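Local coordinates for plasmin and fibronectin-binding protein A (Streptococcus pneumoniae, PDB 4MR0) that acts as a fibronectin-dependent adhesin and invasin of the bacterial surface, binding human fibronectin, plasmin, plasminogen and serum albumin, at residues L166-H171 and P210-S215; V379-F384 and D426-V431. All blocks are in the same frame, centred on the assembly; numbering follows the deposited sequence.

Contact 1 of 2, residues L166-H171 and P210-S215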
loop_
_atom_site.group_PDB
_atom_site.type_symbol
_atom_site.label_atom_id
_atom_site.label_comp_id
_atom_site.label_asym_id
_atom_site.label_seq_id
_atom_site.Cartn_x
_atom_site.Cartn_y
_atom_site.Cartn_z
ATOM N N LEU A 166 -3.221 19.278 11.624
ATOM C CA LEU A 166 -3.748 19.948 10.451
ATOM C C LEU A 166 -5.179 20.339 10.786
ATOM O O LEU A 166 -5.831 19.677 11.596
ATOM C CB LEU A 166 -3.722 19.001 9.251
ATOM C CG LEU A 166 -2.322 18.477 8.901
ATOM C CD1 LEU A 166 -2.421 17.460 7.776
ATOM C CD2 LEU A 166 -1.413 19.643 8.505
ATOM N N LYS A 167 -5.662 21.421 10.186
ATOM C CA LYS A 167 -7.020 21.875 10.456
ATOM C C LYS A 167 -7.746 22.047 9.139
ATOM O O LYS A 167 -7.118 22.133 8.081
ATOM C CB LYS A 167 -7.004 23.209 11.207
ATOM C CG LYS A 167 -6.215 23.214 12.515
ATOM C CD LYS A 167 -6.903 22.407 13.601
ATOM C CE LYS A 167 -6.169 22.526 14.932
ATOM N NZ LYS A 167 -6.182 23.923 15.457
ATOM N N SER A 168 -9.071 22.091 9.206
ATOM C CA SER A 168 -9.884 22.266 8.014
ATOM C C SER A 168 -9.573 23.573 7.294
ATOM O O SER A 168 -9.307 24.601 7.927
ATOM C CB SER A 168 -11.373 22.242 8.371
ATOM O OG SER A 168 -11.797 20.934 8.711
ATOM N N HIS A 169 -9.616 23.512 5.969
ATOM C CA HIS A 169 -9.379 24.660 5.104
ATOM C C HIS A 169 -7.988 25.284 5.219
ATOM O O HIS A 169 -7.832 26.500 5.091
ATOM C CB HIS A 169 -10.466 25.712 5.349
ATOM C CG HIS A 169 -11.857 25.180 5.189
ATOM N ND1 HIS A 169 -12.335 24.703 3.987
ATOM C CD2 HIS A 169 -12.852 24.995 6.089
ATOM C CE1 HIS A 169 -13.564 24.244 4.154
ATOM N NE2 HIS A 169 -13.900 24.408 5.421
ATOM N N THR A 170 -6.977 24.454 5.467
ATOM C CA THR A 170 -5.608 24.950 5.543
ATOM C C THR A 170 -4.837 24.306 4.399
ATOM O O THR A 170 -5.088 23.151 4.045
ATOM C CB THR A 170 -4.927 24.612 6.892
ATOM O OG1 THR A 170 -4.880 23.194 7.073
ATOM C CG2 THR A 170 -5.688 25.248 8.046
ATOM N N HIS A 171 -3.910 25.055 3.814
ATOM C CA HIS A 171 -3.131 24.556 2.687
ATOM C C HIS A 171 -1.658 24.896 2.857
ATOM O O HIS A 171 -1.259 26.055 2.745
ATOM C CB HIS A 171 -3.681 25.155 1.391
ATOM C CG HIS A 171 -5.171 25.069 1.292
ATOM N ND1 HIS A 171 -6.003 26.080 1.726
ATOM C CD2 HIS A 171 -5.981 24.052 0.911
ATOM C CE1 HIS A 171 -7.262 25.687 1.622
ATOM N NE2 HIS A 171 -7.274 24.460 1.130
ATOM N N PRO A 210 -15.221 15.461 12.101
ATOM C CA PRO A 210 -14.872 15.542 10.682
ATOM C C PRO A 210 -14.067 16.797 10.337
ATOM O O PRO A 210 -14.285 17.865 10.907
ATOM C CB PRO A 210 -16.237 15.516 9.988
ATOM C CG PRO A 210 -17.127 16.187 10.985
ATOM C CD PRO A 210 -16.681 15.563 12.289
ATOM N N THR A 211 -13.125 16.648 9.411
ATOM C CA THR A 211 -12.302 17.758 8.952
ATOM C C THR A 211 -12.341 17.680 7.436
ATOM O O THR A 211 -12.735 16.651 6.873
ATOM C CB THR A 211 -10.837 17.645 9.421
ATOM O OG1 THR A 211 -10.312 16.360 9.061
ATOM C CG2 THR A 211 -10.741 17.849 10.928
ATOM N N GLU A 212 -11.940 18.748 6.763
ATOM C CA GLU A 212 -11.990 18.727 5.313
ATOM C C GLU A 212 -11.224 19.864 4.658
ATOM O O GLU A 212 -10.860 20.852 5.304
ATOM C CB GLU A 212 -13.448 18.782 4.847
ATOM C CG GLU A 212 -14.111 20.130 5.070
ATOM C CD GLU A 212 -15.564 20.144 4.633
ATOM O OE1 GLU A 212 -16.442 19.781 5.447
ATOM O OE2 GLU A 212 -15.830 20.505 3.464
ATOM N N ASP A 213 -10.985 19.696 3.361
ATOM C CA ASP A 213 -10.298 20.693 2.556
ATOM C C ASP A 213 -8.916 21.016 3.114
ATOM O O ASP A 213 -8.643 22.142 3.538
ATOM C CB ASP A 213 -11.169 21.950 2.480
ATOM C CG ASP A 213 -10.622 22.980 1.521
ATOM O OD1 ASP A 213 -10.029 22.583 0.488
ATOM O OD2 ASP A 213 -10.803 24.185 1.799
ATOM N N ILE A 214 -8.052 20.008 3.121
ATOM C CA ILE A 214 -6.692 20.163 3.620
ATOM C C ILE A 214 -5.726 19.756 2.512
ATOM O O ILE A 214 -5.921 18.727 1.867
ATOM C CB ILE A 214 -6.442 19.246 4.845
ATOM C CG1 ILE A 214 -7.401 19.618 5.979
ATOM C CG2 ILE A 214 -5.003 19.381 5.319
ATOM C CD1 ILE A 214 -7.424 18.619 7.119
ATOM N N SER A 215 -4.697 20.564 2.275
ATOM C CA SER A 215 -3.721 20.220 1.253
ATOM C C SER A 215 -2.316 20.434 1.798
ATOM O O SER A 215 -2.085 21.300 2.647
ATOM C CB SER A 215 -3.936 21.046 -0.026
ATOM O OG SER A 215 -3.753 22.433 0.194
#
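The first torsions of Asp-213 and His-169 bring carboxylate and imidazole together: Asp-213 turns its CG away from its own N (chi1 -173°), while His-169 sets its CG anti to the carbonyl carbon (chi1 -55°). ND1 of His-169 then donates to OD2 of Asp-213 at 2.7 Å, using the anti lone pair of that oxygen and lying at the ring edge, with ring and carboxylate planes 65° apart. The setting is the parallel beta-helix of this adhesin, where strands 170-174 and 211-217 run parallel as neighbours. The other carboxylate oxygen, OD1, takes a weak, long bond from NE2 of His-171, so the carboxylate meets the ring edges of two imidazoles, and the short bond from His-169 would probably favour its anionic form.

Ahead of the paired strands, a type II turn from Lys-167 to Thr-170 brings the backbone N of His-169 to Glu-212 O at 3.0 Å. One residue earlier, Ser-168 OG accepts from Glu-212 N at 2.9 Å. Further along, Ser-215 N donates to Thr-170 O at 3.2 Å, where His-171 and Ser-215 pair as parallel strands.

On the apolar side, CD1 of Leu-166 packs on CG2 of Ile-214 at 4.0 Å, and Leu-166 also touches Phe-246 of strand 243-252. NZ of Lys-167 forms a salt bridge with Asp-140 of helix 132-143. CG1 of Ile-214 abuts Lys-167 O, and that same carbonyl oxygen accepts the hydroxyl of Thr-170, OG1 to O 2.7 Å, with the donor tilted 23° from the carbonyl plane.

Contact 2 of 2, residues V379-F384 and D426-V431; sequences VRFTGF and DLNKQV
The Phe-381 ring meets Asn-428 and Val-431 along its edge: OD1 of Asn-428 lies 3.3 Å from CD2, near the ring plane, and CG1 of Val-431 comes up to CZ at 4.1 Å. Ring and amide planes stand 63° apart, so the amide is inclined to the ring and does not stack on it. One face of the Phe-384 ring carries CB of Phe-381, displaced toward the rim.

The two ends of the amide serve different backbone groups. ND2 of Asn-428 donates to Phe-381 O at 3.2 Å; this oxygen lies close to the amide plane, but the donor stands above the carbonyl plane, 36° out of it. OD1 accepts from Phe-384 N at 3.0 Å, with the N-H directed almost straight down the amide C=O. With an acceptor at ND2 and an N-H at OD1, this buried amide cannot be flipped without losing both bonds. CG anti to the carbonyl carbon (chi1 -64°) brings the amide to the 379-384 backbone.

These bonds join two coils of the right-handed parallel beta-helix: 379-384 runs off strand 377-381, its residues 379-383 closing the third PbH1 repeat, and 426-431 leads into strand 431-440. The Phe-381 ring also touches Val-387 and Ile-389, placing it in the apolar interior. Gly-383 has a positive phi of 84°, and its N donates to a water that also accepts from Asn-428 N (N to water 2.8 Å), so this water bridges the two backbones. A weak bond from Lys-429 N to Phe-384 O follows. Lys-429 curls back within its own loop, NZ forming a salt bridge with Asp-426 OD1 at 2.7 Å and a hydrogen bond with Leu-427 O.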
loop_
_atom_site.group_PDB
_atom_site.type_symbol
_atom_site.label_atom_id
_atom_site.label_comp_id
_atom_site.label_asym_id
_atom_site.label_seq_id
_atom_site.Cartn_x
_atom_site.Cartn_y
_atom_site.Cartn_z
ATOM N N VAL A 379 1.466 -3.761 -3.728
ATOM C CA VAL A 379 0.083 -3.588 -3.287
ATOM C C VAL A 379 -0.436 -4.878 -2.654
ATOM O O VAL A 379 -0.445 -5.926 -3.296
ATOM C CB VAL A 379 -0.829 -3.226 -4.495
ATOM C CG1 VAL A 379 -2.274 -3.075 -4.050
ATOM C CG2 VAL A 379 -0.326 -1.942 -5.155
ATOM N N ARG A 380 -0.864 -4.801 -1.397
ATOM C CA ARG A 380 -1.395 -5.968 -0.700
ATOM C C ARG A 380 -2.535 -5.523 0.202
ATOM O O ARG A 380 -2.380 -4.592 0.998
ATOM C CB ARG A 380 -0.300 -6.644 0.129
ATOM C CG ARG A 380 -0.813 -7.754 1.046
ATOM C CD ARG A 380 0.347 -8.531 1.656
ATOM N NE ARG A 380 -0.091 -9.580 2.574
ATOM C CZ ARG A 380 -0.366 -9.391 3.861
ATOM N NH1 ARG A 380 -0.255 -8.185 4.403
ATOM N NH2 ARG A 380 -0.738 -10.418 4.614
ATOM N N PHE A 381 -3.677 -6.193 0.094
ATOM C CA PHE A 381 -4.825 -5.798 0.894
ATOM C C PHE A 381 -5.894 -6.872 1.047
ATOM O O PHE A 381 -5.985 -7.805 0.245
ATOM C CB PHE A 381 -5.487 -4.570 0.252
ATOM C CG PHE A 381 -5.966 -4.814 -1.162
ATOM C CD1 PHE A 381 -5.094 -4.695 -2.244
ATOM C CD2 PHE A 381 -7.280 -5.213 -1.405
ATOM C CE1 PHE A 381 -5.525 -4.975 -3.550
ATOM C CE2 PHE A 381 -7.719 -5.497 -2.711
ATOM C CZ PHE A 381 -6.837 -5.377 -3.780
ATOM N N THR A 382 -6.700 -6.717 2.096
ATOM C CA THR A 382 -7.837 -7.588 2.358
ATOM C C THR A 382 -8.941 -6.633 2.794
ATOM O O THR A 382 -8.683 -5.686 3.532
ATOM C CB THR A 382 -7.577 -8.623 3.499
ATOM O OG1 THR A 382 -8.761 -9.411 3.705
ATOM C CG2 THR A 382 -7.225 -7.921 4.811
ATOM N N GLY A 383 -10.162 -6.857 2.324
ATOM C CA GLY A 383 -11.251 -5.981 2.708
ATOM C C GLY A 383 -11.435 -4.695 1.912
ATOM O O GLY A 383 -11.793 -3.668 2.485
ATOM N N PHE A 384 -11.175 -4.732 0.607
ATOM C CA PHE A 384 -11.376 -3.556 -0.253
ATOM C C PHE A 384 -12.485 -3.899 -1.249
ATOM O O PHE A 384 -12.674 -5.062 -1.593
ATOM C CB PHE A 384 -10.120 -3.215 -1.070
ATOM C CG PHE A 384 -9.074 -2.425 -0.323
ATOM C CD1 PHE A 384 -9.225 -2.118 1.029
ATOM C CD2 PHE A 384 -7.912 -2.019 -0.978
ATOM C CE1 PHE A 384 -8.229 -1.417 1.717
ATOM C CE2 PHE A 384 -6.910 -1.318 -0.301
ATOM C CZ PHE A 384 -7.072 -1.018 1.053
ATOM N N ASP A 426 -16.644 -9.742 4.362
ATOM C CA ASP A 426 -16.846 -9.119 3.065
ATOM C C ASP A 426 -15.459 -9.062 2.428
ATOM O O ASP A 426 -14.804 -8.018 2.440
ATOM C CB ASP A 426 -17.402 -7.704 3.250
ATOM C CG ASP A 426 -17.818 -7.055 1.937
ATOM O OD1 ASP A 426 -17.626 -7.671 0.864
ATOM O OD2 ASP A 426 -18.344 -5.922 1.984
ATOM N N LEU A 427 -15.006 -10.197 1.897
ATOM C CA LEU A 427 -13.694 -10.272 1.270
ATOM C C LEU A 427 -13.649 -9.468 -0.026
ATOM O O LEU A 427 -14.687 -9.077 -0.560
ATOM C CB LEU A 427 -13.320 -11.737 1.012
ATOM C CG LEU A 427 -13.361 -12.629 2.266
ATOM C CD1 LEU A 427 -13.158 -14.084 1.858
ATOM C CD2 LEU A 427 -12.292 -12.189 3.266
ATOM N N ASN A 428 -12.439 -9.225 -0.522
ATOM C CA ASN A 428 -12.224 -8.444 -1.743
ATOM C C ASN A 428 -13.182 -8.736 -2.898
ATOM O O ASN A 428 -13.372 -9.886 -3.282
ATOM C CB ASN A 428 -10.792 -8.641 -2.261
ATOM C CG ASN A 428 -9.735 -8.130 -1.300
ATOM O OD1 ASN A 428 -9.889 -7.076 -0.688
ATOM N ND2 ASN A 428 -8.637 -8.869 -1.188
ATOM N N LYS A 429 -13.766 -7.681 -3.463
ATOM C CA LYS A 429 -14.661 -7.813 -4.610
ATOM C C LYS A 429 -14.446 -6.629 -5.547
ATOM O O LYS A 429 -14.074 -5.536 -5.104
ATOM C CB LYS A 429 -16.129 -7.842 -4.171
ATOM C CG LYS A 429 -16.515 -9.060 -3.351
ATOM C CD LYS A 429 -17.958 -8.958 -2.870
ATOM C CE LYS A 429 -18.248 -10.025 -1.826
ATOM N NZ LYS A 429 -17.341 -9.858 -0.655
ATOM N N GLN A 430 -14.683 -6.847 -6.836
ATOM C CA GLN A 430 -14.525 -5.786 -7.822
ATOM C C GLN A 430 -13.102 -5.248 -7.817
ATOM O O GLN A 430 -12.868 -4.072 -7.538
ATOM C CB GLN A 430 -15.516 -4.653 -7.534
ATOM C CG GLN A 430 -16.976 -5.081 -7.638
ATOM C CD GLN A 430 -17.936 -4.033 -7.102
ATOM O OE1 GLN A 430 -18.553 -4.219 -6.050
ATOM N NE2 GLN A 430 -18.062 -2.923 -7.820
ATOM N N VAL A 431 -12.151 -6.121 -8.119
ATOM C CA VAL A 431 -10.759 -5.724 -8.173
ATOM C C VAL A 431 -10.293 -5.826 -9.614
ATOM O O VAL A 431 -10.446 -6.868 -10.258
ATOM C CB VAL A 431 -9.857 -6.633 -7.299
ATOM C CG1 VAL A 431 -8.403 -6.217 -7.459
ATOM C CG2 VAL A 431 -10.278 -6.547 -5.833
HETATM O O HOH W 1 -10.439 -9.890 1.349
#

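Overall arrangement
Contacts 1 and 2 follow one another along the chain, 166-171 with 210-215 closing before 379-384 with 426-431 opens, and both join coils of the same beta-helix. Their centres are 29 Å apart and their nearest atoms about 19 Å, so they do not touch. Contact 1 is partly buried toward the N-terminal end of the solenoid, its centre 23 Å from that of the chain; contact 2 is buried and more central, at 12 Å. Neither contact contributes a manganese ligand; the side chain of Val-431 is about 9 Å from a calcium ion, and that of Phe-384 about 11 Å from a manganese ion.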